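Glyco_hydro_cc domain-containing protein (Cryptococcus neoformans, PDB 6UBC) probably binds beta-1,3-glucan oligosaccharides, as a member of subgroup VII of glycoside hydrolase family GH128. Local coordinates at residues 429-432 against 433-437; 437-440 against 441-444; 389-392 against 393-397; 246-249 against 250-254. One frame throughout, in Å; residues are numbered along the deposited sequence.

Contact 1: residues 429-432 against 433-437; sequences LTES and GQTYL
Thr430 caps the N-terminus of helix 431-441: its OG1 takes the amide hydrogen of Gly433, with OG1 to Gly433 N at 3.0 Å and a nearly straight N-H...O angle of 173°. The first torsion, chi1 68°, sets OG1 between the backbone N and the carbonyl carbon, turned in over the first helical turn, while CG2 stays beside the backbone N. The same hydroxyl also bonds to Asp422 O in the chain that leads up to the helix.

Gln434 reaches back in the other direction. Its chain runs extended beyond CG (chi2 178°), carrying the amide past Thr430 to Leu429, where NE2 donates to Leu429 O at 2.9 Å. That oxygen lies in the plane of the amide, but the donor stands well above the carbonyl plane rather than on a lone pair. Backbone bonding begins beside it, with Gln434 N to Thr430 O at 2.8 Å.

Leu429 lays its two methyls over this turn. Leu429 CD1 sits 3.9 Å from Gly433 CA, where the lack of a side chain admits it, and Leu429 CD2 rests against Gln434 CG at 3.7 Å. One turn further on, Leu429 CD2 meets Leu437 CD2 at 4.0 Å. On another side of the helix, Thr435 OG1 and Glu431 OE2 both bond to Asn390 of helix 386-402.

Two side chains thus satisfy polar backbone atoms where regular helical pairing has yet to start, Thr430 serving an amide and Gln434 a carbonyl.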
loop_
_atom_site.group_PDB
_atom_site.type_symbol
_atom_site.label_atom_id
_atom_site.label_comp_id
_atom_site.label_asym_id
_atom_site.label_seq_id
_atom_site.Cartn_x
_atom_site.Cartn_y
_atom_site.Cartn_z
ATOM N N LEU A 429 -3.017 17.373 -12.997
ATOM C CA LEU A 429 -3.845 16.788 -11.931
ATOM C C LEU A 429 -5.293 16.745 -12.374
ATOM O O LEU A 429 -5.902 17.776 -12.732
ATOM C CB LEU A 429 -3.664 17.567 -10.623
ATOM C CG LEU A 429 -4.172 16.848 -9.391
ATOM C CD1 LEU A 429 -3.296 15.659 -9.051
ATOM C CD2 LEU A 429 -4.235 17.797 -8.214
ATOM N N THR A 430 -5.802 15.519 -12.496
ATOM C CA THR A 430 -7.119 15.227 -13.045
ATOM C C THR A 430 -8.186 15.596 -12.035
ATOM O O THR A 430 -7.870 15.849 -10.848
ATOM C CB THR A 430 -7.266 13.748 -13.409
ATOM O OG1 THR A 430 -7.250 13.025 -12.172
ATOM C CG2 THR A 430 -6.167 13.301 -14.358
ATOM N N GLU A 431 -9.442 15.535 -12.434
ATOM C CA GLU A 431 -10.551 15.751 -11.479
ATOM C C GLU A 431 -10.397 14.739 -10.308
ATOM O O GLU A 431 -10.623 15.091 -9.101
ATOM C CB GLU A 431 -11.879 15.569 -12.208
ATOM C CG GLU A 431 -13.052 15.707 -11.250
ATOM C CD GLU A 431 -14.392 15.866 -11.919
ATOM O OE1 GLU A 431 -14.458 15.950 -13.160
ATOM O OE2 GLU A 431 -15.387 15.891 -11.208
ATOM N N SER A 432 -10.180 13.460 -10.604
ATOM C CA SER A 432 -10.040 12.465 -9.515
ATOM C C SER A 432 -8.874 12.841 -8.614
ATOM O O SER A 432 -9.043 12.757 -7.367
ATOM C CB SER A 432 -9.909 11.034 -10.000
ATOM O OG SER A 432 -11.087 10.642 -10.675
ATOM N N GLY A 433 -7.724 13.192 -9.180
ATOM C CA GLY A 433 -6.551 13.652 -8.407
ATOM C C GLY A 433 -6.906 14.819 -7.485
ATOM O O GLY A 433 -6.500 14.840 -6.260
ATOM N N GLN A 434 -7.632 15.790 -8.031
ATOM C CA GLN A 434 -8.081 16.977 -7.257
ATOM C C GLN A 434 -9.066 16.582 -6.162
ATOM O O GLN A 434 -9.002 17.186 -5.104
ATOM C CB GLN A 434 -8.734 17.963 -8.223
ATOM C CG GLN A 434 -7.747 18.519 -9.202
ATOM C CD GLN A 434 -8.410 19.454 -10.192
ATOM O OE1 GLN A 434 -9.305 20.241 -9.828
ATOM N NE2 GLN A 434 -7.872 19.422 -11.417
ATOM N N THR A 435 -9.952 15.615 -6.398
ATOM C CA THR A 435 -10.921 15.207 -5.358
ATOM C C THR A 435 -10.096 14.602 -4.209
ATOM O O THR A 435 -10.380 14.895 -3.046
ATOM C CB THR A 435 -11.939 14.166 -5.832
ATOM O OG1 THR A 435 -12.706 14.770 -6.881
ATOM C CG2 THR A 435 -12.845 13.725 -4.706
ATOM N N TYR A 436 -9.104 13.770 -4.521
ATOM C CA TYR A 436 -8.296 13.190 -3.427
ATOM C C TYR A 436 -7.585 14.331 -2.678
ATOM O O TYR A 436 -7.589 14.345 -1.439
ATOM C CB TYR A 436 -7.224 12.230 -3.960
ATOM C CG TYR A 436 -6.406 11.550 -2.894
ATOM C CD1 TYR A 436 -6.984 10.671 -2.002
ATOM C CD2 TYR A 436 -5.018 11.642 -2.898
ATOM C CE1 TYR A 436 -6.218 9.973 -1.093
ATOM C CE2 TYR A 436 -4.241 10.969 -1.968
ATOM C CZ TYR A 436 -4.842 10.127 -1.053
ATOM O OH TYR A 436 -4.098 9.400 -0.142
ATOM N N LEU A 437 -6.959 15.238 -3.421
ATOM C CA LEU A 437 -6.168 16.339 -2.792
ATOM C C LEU A 437 -7.102 17.135 -1.871
ATOM O O LEU A 437 -6.697 17.450 -0.738
ATOM C CB LEU A 437 -5.456 17.188 -3.830
ATOM C CG LEU A 437 -4.688 18.433 -3.304
ATOM C CD1 LEU A 437 -3.725 18.060 -2.233
ATOM C CD2 LEU A 437 -4.012 19.204 -4.437
#

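Contact 2: residues 437-440 against 441-444; sequences LTAI and SQYH
Ser441 turns its hydroxyl back onto the last regular turn of helix 431-441, donating from OG to Leu437 O at 2.7 Å. This is the familiar serine-to-carbonyl bond of a helix, here placed where the C-terminal helix of the chain runs out. Ser441 N also donates to Leu437 O, at 3.0 Å, and the two donors come from opposite faces of the carbonyl plane, so one oxygen is gripped twice. With chi1 at -71°, OG lies beside its own backbone N, which brings it over that carbonyl.

Beyond this point the turns tighten. Gln442 N bonds to Ala439 O at 3.3 Å and Tyr443 N to Ile440 O at 3.1 Å, both i to i-3, with donors well above the carbonyl planes; His444 N adds a weak bond to Ile440 O. The terminal carboxylate then bonds through His444 O to His218.

Packing is lighter. Leu437 CD1 flanks the Ser441 hydroxyl, while the ring of Tyr443 folds back beside the helix end and leans on Val397 and Glu401 of helix 386-402. Its edge is turned to the last carbonyls: Ile440 O lies in the ring plane, and Tyr443 CD2 is 3.4 Å from Ala439 O.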
loop_
_atom_site.group_PDB
_atom_site.type_symbol
_atom_site.label_atom_id
_atom_site.label_comp_id
_atom_site.label_asym_id
_atom_site.label_seq_id
_atom_site.Cartn_x
_atom_site.Cartn_y
_atom_site.Cartn_z
ATOM N N LEU A 437 -6.959 15.238 -3.421
ATOM C CA LEU A 437 -6.168 16.339 -2.792
ATOM C C LEU A 437 -7.102 17.135 -1.871
ATOM O O LEU A 437 -6.697 17.450 -0.738
ATOM C CB LEU A 437 -5.456 17.188 -3.830
ATOM C CG LEU A 437 -4.688 18.433 -3.304
ATOM C CD1 LEU A 437 -3.725 18.060 -2.233
ATOM C CD2 LEU A 437 -4.012 19.204 -4.437
ATOM N N THR A 438 -8.268 17.518 -2.339
ATOM C CA THR A 438 -9.220 18.310 -1.538
ATOM C C THR A 438 -9.648 17.546 -0.302
ATOM O O THR A 438 -9.667 18.139 0.766
ATOM C CB THR A 438 -10.440 18.713 -2.365
ATOM O OG1 THR A 438 -9.960 19.512 -3.446
ATOM C CG2 THR A 438 -11.409 19.490 -1.523
ATOM N N ALA A 439 -9.963 16.275 -0.440
ATOM C CA ALA A 439 -10.394 15.436 0.699
ATOM C C ALA A 439 -9.259 15.348 1.732
ATOM O O ALA A 439 -9.527 15.571 2.931
ATOM C CB ALA A 439 -10.843 14.086 0.205
ATOM N N ILE A 440 -8.013 15.074 1.356
ATOM C CA ILE A 440 -6.983 14.836 2.384
ATOM C C ILE A 440 -6.620 16.212 2.971
ATOM O O ILE A 440 -6.223 16.252 4.109
ATOM C CB ILE A 440 -5.785 14.094 1.812
ATOM C CG1 ILE A 440 -5.011 14.893 0.751
ATOM C CG2 ILE A 440 -6.208 12.746 1.254
ATOM C CD1 ILE A 440 -3.738 14.215 0.319
ATOM N N SER A 441 -6.849 17.306 2.245
ATOM C CA SER A 441 -6.467 18.673 2.685
ATOM C C SER A 441 -7.392 19.142 3.820
ATOM O O SER A 441 -6.986 20.072 4.588
ATOM C CB SER A 441 -6.449 19.670 1.500
ATOM O OG SER A 441 -5.321 19.357 0.671
ATOM N N GLN A 442 -8.549 18.527 3.992
ATOM C CA GLN A 442 -9.435 18.853 5.132
ATOM C C GLN A 442 -8.775 18.429 6.452
ATOM O O GLN A 442 -9.161 18.966 7.496
ATOM C CB GLN A 442 -10.724 18.062 5.088
ATOM C CG GLN A 442 -11.550 18.340 3.860
ATOM C CD GLN A 442 -12.649 17.308 3.831
ATOM O OE1 GLN A 442 -12.458 16.093 3.537
ATOM N NE2 GLN A 442 -13.799 17.785 4.210
ATOM N N TYR A 443 -7.827 17.511 6.409
ATOM C CA TYR A 443 -7.185 16.906 7.621
ATOM C C TYR A 443 -5.813 17.509 7.878
ATOM O O TYR A 443 -5.492 17.770 9.031
ATOM C CB TYR A 443 -7.128 15.371 7.507
ATOM C CG TYR A 443 -8.507 14.773 7.429
ATOM C CD1 TYR A 443 -9.230 14.487 8.582
ATOM C CD2 TYR A 443 -9.148 14.595 6.207
ATOM C CE1 TYR A 443 -10.548 14.058 8.529
ATOM C CE2 TYR A 443 -10.450 14.134 6.154
ATOM C CZ TYR A 443 -11.155 13.874 7.306
ATOM O OH TYR A 443 -12.435 13.418 7.249
ATOM N N HIS A 444 -5.009 17.688 6.840
ATOM C CA HIS A 444 -3.652 18.269 6.959
ATOM C C HIS A 444 -3.306 19.078 5.710
ATOM O O HIS A 444 -3.740 18.855 4.567
ATOM C CB HIS A 444 -2.629 17.179 7.236
ATOM C CG HIS A 444 -3.001 16.288 8.391
ATOM N ND1 HIS A 444 -2.687 16.611 9.703
ATOM C CD2 HIS A 444 -3.526 15.037 8.407
ATOM C CE1 HIS A 444 -3.052 15.592 10.485
ATOM N NE2 HIS A 444 -3.581 14.614 9.710
ATOM O OXT HIS A 444 -2.530 19.987 5.935
#

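Contact 3: residues 389-392 against 393-397; sequences INTF and INDIV
Four consecutive backbone bonds tie residues 389-392 to 393-397, each amide donating to the carbonyl four residues earlier. The outer two are Ile393 N to Ile389 O at 2.9 Å and Ile396 N to Phe392 O at 2.9 Å; Asn394 with Asn390 and Asp395 with Thr391 fill the places between.

The apolar contacts follow the same i to i+4 spacing. Ile389 CG2 meets Ile393 CD1 at 3.7 Å, the two side chains crossing at a slant. Phe392 and Ile396 run out from the helix in the same direction, one next to the other, with Phe392 CZ 3.9 Å from Ile396 CD1. For Ile396 the torsion explains the meeting: CG1 is anti to the backbone N (chi1 -155°) and the chain runs on extended, taking CD1 out to the far end of the ring.

These pairs sit on helix 386-402, which forms the beta-alpha-beta crossover between parallel strands 366-375 and 406-411 in a (beta/alpha)-barrel, as expected for this family. Phe392 touches Cys373, and Ile396 touches Phe371, both on strand 366-375; helix 348-362 adds Met348 against both side chains. Ile393 instead faces Thr435 of helix 431-441.

Polar side chains take the remaining faces. Asn390 OD1 accepts from Gln386 NE2 one turn earlier. Thr391 and Asp395 run alongside each other, and the threonine's methyl CG2 comes 3.4 Å from Asp395 OD2, while Thr391 OG1 bonds back to Ser387 O.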
loop_
_atom_site.group_PDB
_atom_site.type_symbol
_atom_site.label_atom_id
_atom_site.label_comp_id
_atom_site.label_asym_id
_atom_site.label_seq_id
_atom_site.Cartn_x
_atom_site.Cartn_y
_atom_site.Cartn_z
ATOM N N ILE A 389 -17.016 8.063 -8.679
ATOM C CA ILE A 389 -15.595 8.092 -8.229
ATOM C C ILE A 389 -15.378 9.168 -7.181
ATOM O O ILE A 389 -14.733 8.878 -6.199
ATOM C CB ILE A 389 -14.633 8.237 -9.426
ATOM C CG1 ILE A 389 -14.563 6.887 -10.146
ATOM C CG2 ILE A 389 -13.272 8.744 -9.034
ATOM C CD1 ILE A 389 -14.016 6.940 -11.568
ATOM N N ASN A 390 -15.850 10.373 -7.440
ATOM C CA ASN A 390 -15.677 11.506 -6.501
ATOM C C ASN A 390 -16.289 11.144 -5.140
ATOM O O ASN A 390 -15.653 11.392 -4.109
ATOM C CB ASN A 390 -16.274 12.797 -7.035
ATOM C CG ASN A 390 -15.540 13.360 -8.214
ATOM O OD1 ASN A 390 -14.348 13.075 -8.441
ATOM N ND2 ASN A 390 -16.253 14.144 -8.986
ATOM N N THR A 391 -17.505 10.602 -5.143
ATOM C CA THR A 391 -18.220 10.215 -3.903
ATOM C C THR A 391 -17.422 9.170 -3.127
ATOM O O THR A 391 -17.225 9.311 -1.881
ATOM C CB THR A 391 -19.631 9.717 -4.180
ATOM O OG1 THR A 391 -20.315 10.767 -4.864
ATOM C CG2 THR A 391 -20.294 9.307 -2.897
ATOM N N PHE A 392 -16.900 8.208 -3.861
ATOM C CA PHE A 392 -16.055 7.137 -3.301
ATOM C C PHE A 392 -14.823 7.734 -2.644
ATOM O O PHE A 392 -14.521 7.310 -1.534
ATOM C CB PHE A 392 -15.697 6.115 -4.373
ATOM C CG PHE A 392 -14.895 4.975 -3.839
ATOM C CD1 PHE A 392 -15.534 3.887 -3.287
ATOM C CD2 PHE A 392 -13.506 4.955 -3.987
ATOM C CE1 PHE A 392 -14.806 2.779 -2.889
ATOM C CE2 PHE A 392 -12.774 3.868 -3.576
ATOM C CZ PHE A 392 -13.424 2.797 -2.969
ATOM N N ILE A 393 -14.098 8.602 -3.347
ATOM C CA ILE A 393 -12.830 9.159 -2.805
ATOM C C ILE A 393 -13.193 9.934 -1.528
ATOM O O ILE A 393 -12.495 9.784 -0.515
ATOM C CB ILE A 393 -12.125 10.054 -3.857
ATOM C CG1 ILE A 393 -11.527 9.233 -5.016
ATOM C CG2 ILE A 393 -11.065 10.865 -3.161
ATOM C CD1 ILE A 393 -11.230 10.044 -6.270
ATOM N N ASN A 394 -14.233 10.753 -1.577
ATOM C CA ASN A 394 -14.601 11.633 -0.420
ATOM C C ASN A 394 -14.995 10.752 0.770
ATOM O O ASN A 394 -14.433 10.954 1.888
ATOM C CB ASN A 394 -15.710 12.593 -0.821
ATOM C CG ASN A 394 -15.181 13.716 -1.697
ATOM O OD1 ASN A 394 -14.092 14.255 -1.444
ATOM N ND2 ASN A 394 -16.005 14.164 -2.631
ATOM N N ASP A 395 -15.788 9.703 0.492
ATOM C CA ASP A 395 -16.285 8.757 1.497
ATOM C C ASP A 395 -15.125 7.988 2.118
ATOM O O ASP A 395 -15.115 7.782 3.350
ATOM C CB ASP A 395 -17.313 7.781 0.943
ATOM C CG ASP A 395 -18.709 8.348 0.665
ATOM O OD1 ASP A 395 -18.980 9.463 1.086
ATOM O OD2 ASP A 395 -19.498 7.651 0.019
ATOM N N ILE A 396 -14.219 7.440 1.308
ATOM C CA ILE A 396 -13.195 6.515 1.825
ATOM C C ILE A 396 -12.179 7.331 2.638
ATOM O O ILE A 396 -11.630 6.825 3.655
ATOM C CB ILE A 396 -12.564 5.654 0.686
ATOM C CG1 ILE A 396 -12.019 4.361 1.305
ATOM C CG2 ILE A 396 -11.509 6.398 -0.125
ATOM C CD1 ILE A 396 -11.438 3.375 0.294
ATOM N N VAL A 397 -11.876 8.549 2.211
ATOM C CA VAL A 397 -10.903 9.396 2.963
ATOM C C VAL A 397 -11.478 9.717 4.352
ATOM O O VAL A 397 -10.757 9.475 5.362
ATOM C CB VAL A 397 -10.508 10.637 2.165
ATOM C CG1 VAL A 397 -9.821 11.662 3.088
ATOM C CG2 VAL A 397 -9.625 10.271 0.957
#

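Contact 4: residues 246-249 against 250-254; sequences GTVD and STDAS
A capped helix start at the protein surface joins residues 246-249, the loop after strand 237-241, to the first turn of helix 250-260. Asp249 holds the N-cap position: its OD1 accepts from Asp252 N at 3.1 Å, met nearly end-on along the C-O bond of the carboxylate. A chi1 of 60° places CG between the backbone N and the carbonyl carbon, folding the carboxylate over the start of the helix. Its backbone carries the first helical bond, Ala253 N to Asp249 O at 3.3 Å.

Asp252 answers from inside the turn. With CG anti to the backbone N (chi1 -176°), its carboxylate points back into the loop and gathers a run of backbone amides. OD2 accepts a nearly straight bond from Val248 N at 3.0 Å, on its anti side, and a weak one from Thr247 N at 2.9 Å; OD1 takes another weak bond from Gly246 N. Three successive loop amides therefore wrap one buried carboxylate, a setting that probably helps stabilise its negative charge.

Gly246 draws close to the helix as well. Its CA makes a CH...O contact with Asp252 O at 3.6 Å, and its positive phi of 93° suits a residue without a side chain. Val248 crosses Asp252 at about a right angle, with CG2 by OD2. Trp243 touches Val248 and Asp252, and helix 250-260 leads from strand 237-241 to parallel strand 268-270, a beta-alpha-beta crossover.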
loop_
_atom_site.group_PDB
_atom_site.type_symbol
_atom_site.label_atom_id
_atom_site.label_comp_id
_atom_site.label_asym_id
_atom_site.label_seq_id
_atom_site.Cartn_x
_atom_site.Cartn_y
_atom_site.Cartn_z
ATOM N N GLY A 246 11.929 -11.319 -7.802
ATOM C CA GLY A 246 12.940 -10.917 -8.809
ATOM C C GLY A 246 12.913 -11.766 -10.082
ATOM O O GLY A 246 13.958 -11.764 -10.739
ATOM N N THR A 247 11.788 -12.336 -10.521
ATOM C CA THR A 247 11.745 -13.170 -11.766
ATOM C C THR A 247 10.538 -12.955 -12.677
ATOM O O THR A 247 10.507 -13.606 -13.717
ATOM C CB THR A 247 11.807 -14.634 -11.341
ATOM O OG1 THR A 247 10.684 -14.920 -10.506
ATOM C CG2 THR A 247 13.104 -14.915 -10.614
ATOM N N VAL A 248 9.605 -12.070 -12.374
ATOM C CA VAL A 248 8.368 -11.839 -13.172
ATOM C C VAL A 248 8.672 -11.135 -14.494
ATOM O O VAL A 248 7.899 -11.388 -15.470
ATOM C CB VAL A 248 7.312 -11.055 -12.391
ATOM C CG1 VAL A 248 6.172 -10.547 -13.288
ATOM C CG2 VAL A 248 6.784 -11.942 -11.271
ATOM N N ASP A 249 9.761 -10.360 -14.528
ATOM C CA ASP A 249 10.215 -9.515 -15.664
ATOM C C ASP A 249 11.476 -8.806 -15.144
ATOM O O ASP A 249 11.948 -9.094 -14.006
ATOM C CB ASP A 249 9.062 -8.661 -16.187
ATOM C CG ASP A 249 8.506 -7.740 -15.133
ATOM O OD1 ASP A 249 9.252 -7.530 -14.146
ATOM O OD2 ASP A 249 7.334 -7.293 -15.272
ATOM N N SER A 250 12.142 -8.038 -15.994
ATOM C CA SER A 250 13.435 -7.362 -15.672
ATOM C C SER A 250 13.238 -6.224 -14.618
ATOM O O SER A 250 14.164 -5.906 -13.872
ATOM C CB SER A 250 13.982 -6.791 -16.983
ATOM O OG SER A 250 13.016 -5.876 -17.530
ATOM N N THR A 251 12.047 -5.647 -14.523
ATOM C CA THR A 251 11.769 -4.618 -13.476
ATOM C C THR A 251 11.785 -5.314 -12.088
ATOM O O THR A 251 12.392 -4.737 -11.167
ATOM C CB THR A 251 10.464 -3.891 -13.760
ATOM O OG1 THR A 251 10.645 -3.193 -14.986
ATOM C CG2 THR A 251 10.048 -2.900 -12.693
ATOM N N ASP A 252 11.212 -6.504 -11.976
ATOM C CA ASP A 252 11.202 -7.308 -10.708
ATOM C C ASP A 252 12.654 -7.615 -10.336
ATOM O O ASP A 252 13.101 -7.347 -9.199
ATOM C CB ASP A 252 10.347 -8.540 -10.906
ATOM C CG ASP A 252 10.169 -9.418 -9.672
ATOM O OD1 ASP A 252 10.503 -8.913 -8.541
ATOM O OD2 ASP A 252 9.610 -10.566 -9.831
ATOM N N ALA A 253 13.460 -8.042 -11.306
ATOM C CA ALA A 253 14.895 -8.315 -11.078
ATOM C C ALA A 253 15.637 -7.068 -10.583
ATOM O O ALA A 253 16.417 -7.145 -9.617
ATOM C CB ALA A 253 15.508 -8.925 -12.334
ATOM N N SER A 254 15.456 -5.934 -11.242
ATOM C CA SER A 254 16.114 -4.660 -10.893
ATOM C C SER A 254 15.737 -4.221 -9.459
ATOM O O SER A 254 16.582 -3.676 -8.717
ATOM C CB SER A 254 15.635 -3.615 -11.899
ATOM O OG SER A 254 16.241 -2.427 -11.525
#

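Overall arrangement
Contacts 1 and 2 cover the beginning and end of helix 431-441, sharing Leu437, and contact 3 lies on the neighbouring helix 386-402. The two helices meet through polar bonds near contact 1, and through Ala439 and Tyr443 packing on Val397 near contact 2. Contact 3 has the most buried side chains and relies on regular helical bonding and apolar pairs, whereas contacts 1 and 2, partly buried, spend side chains on the helix ends. Contact 4 is a surface contact, its centre about 31 to 36 Å from the centres of the others. Like contact 1 it caps a helix N-terminus, with Asp249 in Thr430's role; but where Gln434 donates to a carbonyl, Asp252 accepts from loop amides.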